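Local coordinates for homoprotocatechuate 2,3-dioxygenase (Brevibacterium fuscum, PDB 4Z6M), which catalyses the extradiol ring cleavage of the catechol homoprotocatechuate with molecular oxygen at a mononuclear iron(II) centre, at residues F34-L39 and I51-F56; G148-L153 and I226-K231. The protein carries 1 engineered substitution. All coordinates share one frame; numbering follows the deposited sequence. Where two conformers were deposited one is given.

Interaction 1: F34-L39 and I51-F56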
ATOM      1  N   PHE A  34      26.042  -2.941   2.058  1.00  9.71           N
ATOM      2  CA  PHE A  34      24.796  -3.519   2.565  1.00  9.28           C
ATOM      3  C   PHE A  34      23.909  -2.424   3.168  1.00  8.29           C
ATOM      4  O   PHE A  34      22.734  -2.291   2.810  1.00  9.59           O
ATOM      5  CB  PHE A  34      25.113  -4.591   3.601  1.00  9.18           C
ATOM      6  CG  PHE A  34      23.895  -5.308   4.156  1.00  9.99           C
ATOM      7  CD1 PHE A  34      23.284  -6.317   3.418  1.00 11.58           C
ATOM      8  CD2 PHE A  34      23.383  -5.003   5.411  1.00  9.74           C
ATOM      9  CE1 PHE A  34      22.180  -7.004   3.931  1.00 11.87           C
ATOM     10  CE2 PHE A  34      22.285  -5.686   5.920  1.00  9.89           C
ATOM     11  CZ  PHE A  34      21.696  -6.683   5.181  1.00 10.46           C
ATOM     12  N   TYR A  35      24.441  -1.660   4.124  1.00  8.48           N
ATOM     13  CA  TYR A  35      23.593  -0.748   4.867  1.00  8.72           C
ATOM     14  C   TYR A  35      23.210   0.521   4.110  1.00  8.79           C
ATOM     15  O   TYR A  35      22.118   1.065   4.334  1.00  8.47           O
ATOM     16  CB  TYR A  35      24.235  -0.367   6.193  1.00  8.70           C
ATOM     17  CG  TYR A  35      24.248  -1.513   7.191  1.00  8.96           C
ATOM     18  CD1 TYR A  35      23.113  -1.825   7.923  1.00  8.82           C
ATOM     19  CD2 TYR A  35      25.377  -2.270   7.413  1.00  9.28           C
ATOM     20  CE1 TYR A  35      23.099  -2.870   8.830  1.00  8.18           C
ATOM     21  CE2 TYR A  35      25.380  -3.315   8.326  1.00  8.68           C
ATOM     22  CZ  TYR A  35      24.241  -3.609   9.033  1.00  8.90           C
ATOM     23  OH  TYR A  35      24.182  -4.635   9.930  1.00 10.51           O
ATOM     24  N   VAL A  36      24.099   0.991   3.241  1.00  9.10           N
ATOM     25  CA  VAL A  36      23.845   2.199   2.469  1.00  9.61           C
ATOM     26  C   VAL A  36      23.259   1.830   1.117  1.00 10.14           C
ATOM     27  O   VAL A  36      22.177   2.307   0.765  1.00 13.12           O
ATOM     28  CB  VAL A  36      25.112   3.079   2.309  1.00 10.22           C
ATOM     29  CG1 VAL A  36      24.815   4.312   1.461  1.00 11.56           C
ATOM     30  CG2 VAL A  36      25.620   3.502   3.674  1.00 12.08           C
ATOM     31  N   ASP A  37      23.958   1.039   0.320  1.00 11.13           N
ATOM     32  CA  ASP A  37      23.491   0.810  -1.046  1.00 12.85           C
ATOM     33  C   ASP A  37      22.290  -0.110  -1.104  1.00 12.11           C
ATOM     34  O   ASP A  37      21.337   0.183  -1.827  1.00 16.11           O
ATOM     35  CB  ASP A  37      24.605   0.324  -1.964  1.00 13.71           C
ATOM     36  CG  ASP A  37      25.706   1.334  -2.075  1.00 17.73           C
ATOM     37  OD1 ASP A  37      25.393   2.542  -2.132  1.00 22.13           O
ATOM     38  OD2 ASP A  37      26.857   0.926  -2.107  1.00 23.59           O
ATOM     39  N   VAL A  38      22.309  -1.203  -0.342  1.00 10.11           N
ATOM     40  CA  VAL A  38      21.147  -2.097  -0.356  1.00 10.48           C
ATOM     41  C   VAL A  38      20.010  -1.526   0.467  1.00  9.21           C
ATOM     42  O   VAL A  38      18.909  -1.363  -0.061  1.00 11.24           O
ATOM     43  CB  VAL A  38      21.489  -3.532   0.077  1.00 10.23           C
ATOM     44  CG1 VAL A  38      20.247  -4.415   0.069  1.00 11.40           C
ATOM     45  CG2 VAL A  38      22.595  -4.107  -0.816  1.00 11.64           C
ATOM     46  N   LEU A  39      20.281  -1.158   1.712  1.00  9.27           N
ATOM     47  CA  LEU A  39      19.208  -0.770   2.636  1.00  8.10           C
ATOM     48  C   LEU A  39      18.861   0.713   2.640  1.00  8.29           C
ATOM     49  O   LEU A  39      17.826   1.089   3.169  1.00  8.50           O
ATOM     50  CB  LEU A  39      19.497  -1.252   4.051  1.00  8.97           C
ATOM     51  CG  LEU A  39      19.526  -2.779   4.217  1.00 10.43           C
ATOM     52  CD1 LEU A  39      19.746  -3.043   5.701  1.00 10.22           C
ATOM     53  CD2 LEU A  39      18.243  -3.440   3.725  1.00 11.01           C
ATOM     54  N   ILE A  51      31.457   4.119  10.018  1.00  9.18           N
ATOM     55  CA  ILE A  51      30.352   4.725   9.292  1.00  9.56           C
ATOM     56  C   ILE A  51      29.209   4.932  10.248  1.00  9.12           C
ATOM     57  O   ILE A  51      28.811   4.011  10.960  1.00  9.97           O
ATOM     58  CB  ILE A  51      29.892   3.842   8.114  1.00 10.67           C
ATOM     59  CG1 ILE A  51      31.085   3.568   7.178  1.00 13.28           C
ATOM     60  CG2 ILE A  51      28.733   4.496   7.378  1.00 10.69           C
ATOM     61  CD1 ILE A  51      30.822   2.500   6.160  1.00 15.92           C
ATOM     62  N   TYR A  52      28.699   6.146  10.269  1.00  8.50           N
ATOM     63  CA  TYR A  52      27.617   6.547  11.166  1.00  7.93           C
ATOM     64  C   TYR A  52      26.374   6.735  10.305  1.00  8.65           C
ATOM     65  O   TYR A  52      26.401   7.513   9.357  1.00  8.69           O
ATOM     66  CB  TYR A  52      27.934   7.871  11.853  1.00  8.86           C
ATOM     67  CG  TYR A  52      29.040   7.781  12.880  1.00  8.71           C
ATOM     68  CD1 TYR A  52      30.378   7.666  12.497  1.00  8.79           C
ATOM     69  CD2 TYR A  52      28.751   7.854  14.233  1.00  8.68           C
ATOM     70  CE1 TYR A  52      31.395   7.578  13.449  1.00  9.11           C
ATOM     71  CE2 TYR A  52      29.753   7.774  15.192  1.00  9.06           C
ATOM     72  CZ  TYR A  52      31.073   7.637  14.793  1.00  8.64           C
ATOM     73  OH  TYR A  52      32.053   7.526  15.766  1.00 11.01           O
ATOM     74  N   LEU A  53      25.297   6.024  10.644  1.00  7.29           N
ATOM     75  CA  LEU A  53      24.106   5.938   9.819  1.00  7.99           C
ATOM     76  C   LEU A  53      22.862   6.293  10.618  1.00  7.84           C
ATOM     77  O   LEU A  53      22.777   5.989  11.811  1.00  7.88           O
ATOM     78  CB  LEU A  53      23.926   4.514   9.298  1.00  8.73           C
ATOM     79  CG  LEU A  53      25.066   4.002   8.413  1.00  9.40           C
ATOM     80  CD1 LEU A  53      24.955   2.498   8.227  1.00 12.20           C
ATOM     81  CD2 LEU A  53      25.079   4.740   7.086  1.00 11.65           C
ATOM     82  N   ARG A  54      21.880   6.894   9.932  1.00  8.04           N
ATOM     83  CA  ARG A  54      20.610   7.209  10.542  1.00  7.85           C
ATOM     84  C   ARG A  54      19.454   6.874   9.621  1.00  7.77           C
ATOM     85  O   ARG A  54      19.578   6.817   8.398  1.00  7.18           O
ATOM     86  CB  ARG A  54      20.534   8.663  11.005  1.00  8.32           C
ATOM     87  CG  ARG A  54      20.406   9.692   9.908  1.00  7.60           C
ATOM     88  CD  ARG A  54      20.333  11.064  10.501  1.00  8.24           C
ATOM     89  NE  ARG A  54      20.073  12.145   9.543  1.00  8.24           N
ATOM     90  CZ  ARG A  54      21.022  12.833   8.910  1.00  7.73           C
ATOM     91  NH1 ARG A  54      22.313  12.485   8.994  1.00  9.61           N
ATOM     92  NH2 ARG A  54      20.678  13.876   8.185  1.00  8.94           N
ATOM     93  N   SER A  55      18.316   6.664  10.273  1.00  7.33           N
ATOM     94  CA  SER A  55      17.061   6.418   9.576  1.00  7.13           C
ATOM     95  C   SER A  55      16.445   7.719   9.054  1.00  6.87           C
ATOM     96  O   SER A  55      16.857   8.818   9.425  1.00  7.48           O
ATOM     97  CB  SER A  55      16.115   5.675  10.511  1.00  7.69           C
ATOM     98  OG  SER A  55      15.764   6.459  11.605  1.00 10.25           O
ATOM     99  N   PHE A  56      15.406   7.565   8.230  1.00  6.50           N
ATOM    100  CA  PHE A  56      14.781   8.697   7.517  1.00  6.69           C
ATOM    101  C   PHE A  56      14.248   9.759   8.463  1.00  7.00           C
ATOM    102  O   PHE A  56      14.283  10.934   8.141  1.00  7.94           O
ATOM    103  CB  PHE A  56      13.641   8.159   6.656  1.00  7.63           C
ATOM    104  CG  PHE A  56      13.124   9.095   5.589  1.00  7.63           C
ATOM    105  CD1 PHE A  56      13.961   9.552   4.573  1.00  7.87           C
ATOM    106  CD2 PHE A  56      11.782   9.460   5.557  1.00  7.76           C
ATOM    107  CE1 PHE A  56      13.467  10.371   3.577  1.00  8.05           C
ATOM    108  CE2 PHE A  56      11.295  10.257   4.534  1.00  7.30           C
ATOM    109  CZ  PHE A  56      12.137  10.700   3.560  1.00  7.56           C
TER

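Interaction 2: G148-L153 and I226-K231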
ATOM      1  N   GLY A 148      12.258   1.050  -0.269  1.00  7.43           N
ATOM      2  CA  GLY A 148      12.427   0.247   0.939  1.00  7.59           C
ATOM      3  C   GLY A 148      12.746   1.049   2.206  1.00  7.85           C
ATOM      4  O   GLY A 148      13.325   0.488   3.141  1.00  8.12           O
ATOM      5  N   GLU A 149      12.416   2.342   2.248  1.00  7.23           N
ATOM      6  CA  GLU A 149      12.986   3.249   3.268  1.00  7.42           C
ATOM      7  C   GLU A 149      12.806   2.803   4.712  1.00  7.36           C
ATOM      8  O   GLU A 149      11.689   2.526   5.166  1.00  7.57           O
ATOM      9  CB  GLU A 149      12.416   4.654   3.118  1.00  8.35           C
ATOM     10  CG  GLU A 149      13.130   5.708   3.946  1.00  9.11           C
ATOM     11  CD  GLU A 149      14.498   6.083   3.405  1.00  9.60           C
ATOM     12  OE1 GLU A 149      14.720   5.987   2.186  1.00  9.73           O
ATOM     13  OE2 GLU A 149      15.330   6.494   4.218  1.00  9.65           O
ATOM     14  N   LEU A 150      13.924   2.761   5.427  1.00  7.23           N
ATOM     15  CA  LEU A 150      13.928   2.551   6.859  1.00  7.28           C
ATOM     16  C   LEU A 150      13.759   3.867   7.577  1.00  7.09           C
ATOM     17  O   LEU A 150      14.569   4.775   7.450  1.00  8.17           O
ATOM     18  CB  LEU A 150      15.228   1.872   7.268  1.00  7.67           C
ATOM     19  CG  LEU A 150      15.553   0.582   6.501  1.00  7.52           C
ATOM     20  CD1 LEU A 150      16.792  -0.072   7.103  1.00  8.10           C
ATOM     21  CD2 LEU A 150      14.398  -0.401   6.523  1.00  7.88           C
ATOM     22  N   VAL A 151      12.684   3.985   8.334  1.00  6.90           N
ATOM     23  CA  VAL A 151      12.250   5.289   8.851  1.00  7.61           C
ATOM     24  C   VAL A 151      12.603   5.562  10.310  1.00  7.35           C
ATOM     25  O   VAL A 151      12.774   6.720  10.676  1.00  7.52           O
ATOM     26  CB  VAL A 151      10.743   5.522   8.584  1.00  8.45           C
ATOM     27  CG1 VAL A 151      10.449   5.395   7.099  1.00 10.36           C
ATOM     28  CG2 VAL A 151       9.860   4.583   9.375  1.00 10.04           C
ATOM     29  N   ARG A 152      12.737   4.506  11.124  0.50  7.01           N
ATOM     30  CA  ARG A 152      13.070   4.647  12.546  0.50  7.56           C
ATOM     31  C   ARG A 152      13.897   3.453  12.974  0.50  7.43           C
ATOM     32  O   ARG A 152      13.776   2.373  12.383  0.50  8.09           O
ATOM     33  CB  ARG A 152      11.823   4.682  13.427  0.50  8.54           C
ATOM     34  CG  ARG A 152      10.979   5.937  13.315  0.50  9.27           C
ATOM     35  CD  ARG A 152       9.850   5.912  14.331  0.50 10.68           C
ATOM     36  NE  ARG A 152       8.897   4.851  14.014  0.50 12.05           N
ATOM     37  CZ  ARG A 152       7.957   4.943  13.080  0.50 11.76           C
ATOM     38  NH1 ARG A 152       7.818   6.062  12.378  0.50 11.12           N
ATOM     39  NH2 ARG A 152       7.134   3.922  12.855  0.50 11.47           N
ATOM     40  N   LEU A 153      14.707   3.631  14.013  1.00  7.41           N
ATOM     41  CA  LEU A 153      15.159   2.500  14.806  1.00  7.14           C
ATOM     42  C   LEU A 153      14.021   2.082  15.722  1.00  7.33           C
ATOM     43  O   LEU A 153      13.477   2.929  16.443  1.00  9.63           O
ATOM     44  CB  LEU A 153      16.357   2.908  15.657  1.00  8.18           C
ATOM     45  CG  LEU A 153      16.886   1.795  16.563  1.00  8.95           C
ATOM     46  CD1 LEU A 153      17.484   0.675  15.747  1.00  9.72           C
ATOM     47  CD2 LEU A 153      17.879   2.359  17.550  1.00 10.17           C
ATOM     48  N   ILE A 226       8.236  -5.563   1.608  0.50  6.55           N
ATOM     49  CA  ILE A 226       8.205  -6.371   0.396  0.50  6.64           C
ATOM     50  C   ILE A 226       9.283  -5.920  -0.613  0.50  7.11           C
ATOM     51  O   ILE A 226       9.975  -6.747  -1.217  0.50  7.52           O
ATOM     52  CB  ILE A 226       6.811  -6.337  -0.269  0.50  7.25           C
ATOM     53  CG1 ILE A 226       5.737  -6.843   0.704  0.50  7.74           C
ATOM     54  CG2 ILE A 226       6.809  -7.165  -1.541  0.50  7.39           C
ATOM     55  CD1 ILE A 226       6.082  -8.155   1.369  0.50  8.73           C
ATOM     56  N   GLN A 227       9.449  -4.611  -0.778  1.00  6.74           N
ATOM     57  CA  GLN A 227      10.465  -4.101  -1.695  1.00  6.70           C
ATOM     58  C   GLN A 227      11.873  -4.530  -1.307  1.00  6.87           C
ATOM     59  O   GLN A 227      12.713  -4.755  -2.182  1.00  7.52           O
ATOM     60  CB  GLN A 227      10.385  -2.591  -1.830  1.00  7.31           C
ATOM     61  CG  GLN A 227      11.614  -1.915  -2.389  1.00  7.64           C
ATOM     62  CD  GLN A 227      11.989  -2.296  -3.823  1.00  8.14           C
ATOM     63  OE1 GLN A 227      11.208  -2.862  -4.589  1.00  9.17           O
ATOM     64  NE2 GLN A 227      13.178  -1.883  -4.213  1.00  9.07           N
ATOM     65  N   ILE A 228      12.167  -4.574  -0.016  1.00  6.55           N
ATOM     66  CA  ILE A 228      13.509  -4.989   0.397  1.00  7.45           C
ATOM     67  C   ILE A 228      13.748  -6.412  -0.111  1.00  7.62           C
ATOM     68  O   ILE A 228      14.830  -6.728  -0.630  1.00  7.58           O
ATOM     69  CB  ILE A 228      13.697  -4.873   1.918  1.00  7.10           C
ATOM     70  CG1 ILE A 228      13.610  -3.413   2.345  1.00  7.32           C
ATOM     71  CG2 ILE A 228      15.017  -5.484   2.361  1.00  8.32           C
ATOM     72  CD1 ILE A 228      13.493  -3.168   3.830  1.00  8.42           C
ATOM     73  N   CYS A 229      12.770  -7.289   0.074  1.00  7.43           N
ATOM     74  CA  CYS A 229      12.863  -8.640  -0.462  1.00  7.30           C
ATOM     75  C   CYS A 229      13.063  -8.659  -1.965  1.00  7.46           C
ATOM     76  O   CYS A 229      13.956  -9.341  -2.483  1.00  7.71           O
ATOM     77  CB  CYS A 229      11.594  -9.434  -0.110  1.00  8.20           C
ATOM     78  SG  CYS A 229      11.279  -9.642   1.635  1.00 10.78           S
ATOM     79  N   ASP A 230      12.247  -7.863  -2.661  1.00  6.77           N
ATOM     80  CA  ASP A 230      12.323  -7.814  -4.110  1.00  7.24           C
ATOM     81  C   ASP A 230      13.705  -7.342  -4.584  1.00  7.44           C
ATOM     82  O   ASP A 230      14.251  -7.889  -5.553  1.00  8.17           O
ATOM     83  CB  ASP A 230      11.243  -6.899  -4.662  1.00  7.30           C
ATOM     84  CG  ASP A 230       9.833  -7.461  -4.524  1.00  8.08           C
ATOM     85  OD1 ASP A 230       9.655  -8.693  -4.530  1.00  8.18           O
ATOM     86  OD2 ASP A 230       8.893  -6.621  -4.517  1.00  7.60           O
ATOM     87  N   LYS A 231      14.240  -6.318  -3.922  1.00  7.49           N
ATOM     88  CA  LYS A 231      15.541  -5.774  -4.251  1.00  7.35           C
ATOM     89  C   LYS A 231      16.655  -6.809  -4.027  1.00  8.05           C
ATOM     90  O   LYS A 231      17.562  -6.949  -4.849  1.00  8.15           O
ATOM     91  CB  LYS A 231      15.820  -4.497  -3.463  1.00  7.97           C
ATOM     92  CG  LYS A 231      17.128  -3.831  -3.836  1.00  8.11           C
ATOM     93  CD  LYS A 231      17.299  -2.494  -3.132  1.00  8.67           C
ATOM     94  CE  LYS A 231      18.529  -1.755  -3.607  1.00  9.90           C
ATOM     95  NZ  LYS A 231      18.696  -0.470  -2.899  1.00 11.08           N
TER

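Interaction 1: F34-L39 and I51-F56
The OH of Tyr-35, a residue whose CB lies against Leu-53, is hydrogen-bonded to Asp-260 OD2, away from strand 50-54. Helix 28-38 packs on one face of a mixed beta-sheet that contains strand 50-54, in a glyoxalase/dioxygenase superfamily fold. Here the contact is wholly apolar and rests on a single leucine. Leu-53 points from the strand toward the helix, and its forked end lets each methyl serve a different neighbour. CD1, extended away from CA (chi2 167°), meets Tyr-35 CB at 3.6 Å. CD2 instead goes to Val-36, a beta-branched residue whose CG2, fixed close to the helix backbone, offers a short, stiff surface to Leu-53. Such compact pieces bridge a backbone gap of 8.3 Å between Val-36 CA and Leu-53 CA. Around them, Val-43 and Leu-66 from the neighbouring strands also touch Leu-53, so a branched aliphatic residue suits this buried place.

One face of the tyrosine ring is met by its predecessor in the helix: Phe-34 CD2 stands 3.7 Å above the plane of the Tyr-35 ring, over its centre. Near its end the helix widens into a pi-type turn, closed by Leu-39 N donating to Phe-34 O at 2.9 Å. Val-36 CG2 lies 3.7 Å from Leu-53 CD2.

Interaction 2: G148-L153 and I226-K231
Ile-228 leaves the helix 222-234 with its CB directed toward Gly-148, and the rest of the side chain runs along that glycine to Leu-150. CG1, set anti to the carbonyl carbon (chi1 -65°), passes 4.1 Å from Gly-148 CA and about as far from the carbonyl oxygen of the same residue. Beyond it the chain is extended, and CD1 reaches two partners: Gly-148 O at 3.7 Å and, 4.0 Å away, CD2 of Leu-150. Leu-150 and Ile-228 cross at about a right angle and touch through CD2 and CD1. Glycine suits position 148 because, with no side chain, it lets the backbones close to 5.4 Å between Gly-148 CA and Ile-228 CA. In this glyoxalase/dioxygenase-type fold, helix 222-234 follows strand 211-218 and packs on the mixed sheet that holds strands 254-259 and 265-270, while the segment 148-153 runs into strand 152-160 of the same sheet. Ile-268, from strand 265-270, touches both Ile-228 and Leu-150 and joins them to the sheet; the iron(II) ion is about 13 Å from the Leu-150 side chain.

One residue earlier, Gln-227 uses its aliphatic part here and its polar end elsewhere. CG lies 3.7 Å from Gly-148 N, whose own hydrogen bond is with Ser-146 OG. The chain then bends at chi2 (63°), and NE2 is hydrogen-bonded to Tyr-142 O of the third subunit.

Both contacts are buried: interaction 1 sets helix 28-38 against a strand of the sheet holding 15-25 and 64-68; interaction 2 sets helix 222-234 against the approach to strand 152-160 of the other large sheet. The first joins helix to strand through side chains alone, whereas the second brings a helix onto a loop, where backbone atoms of a glycine form much of the surface. Their settings differ too, since other subunits reach helix 222-234 but none touches interaction 1. The centres lie 11 Å apart, and polar groups tie them together. Lys-231 NZ makes probable hydrogen bonds to Asp-37 O, at 2.9 Å, and to Val-38 O, while Ser-55 OG is hydrogen-bonded to Val-151 O.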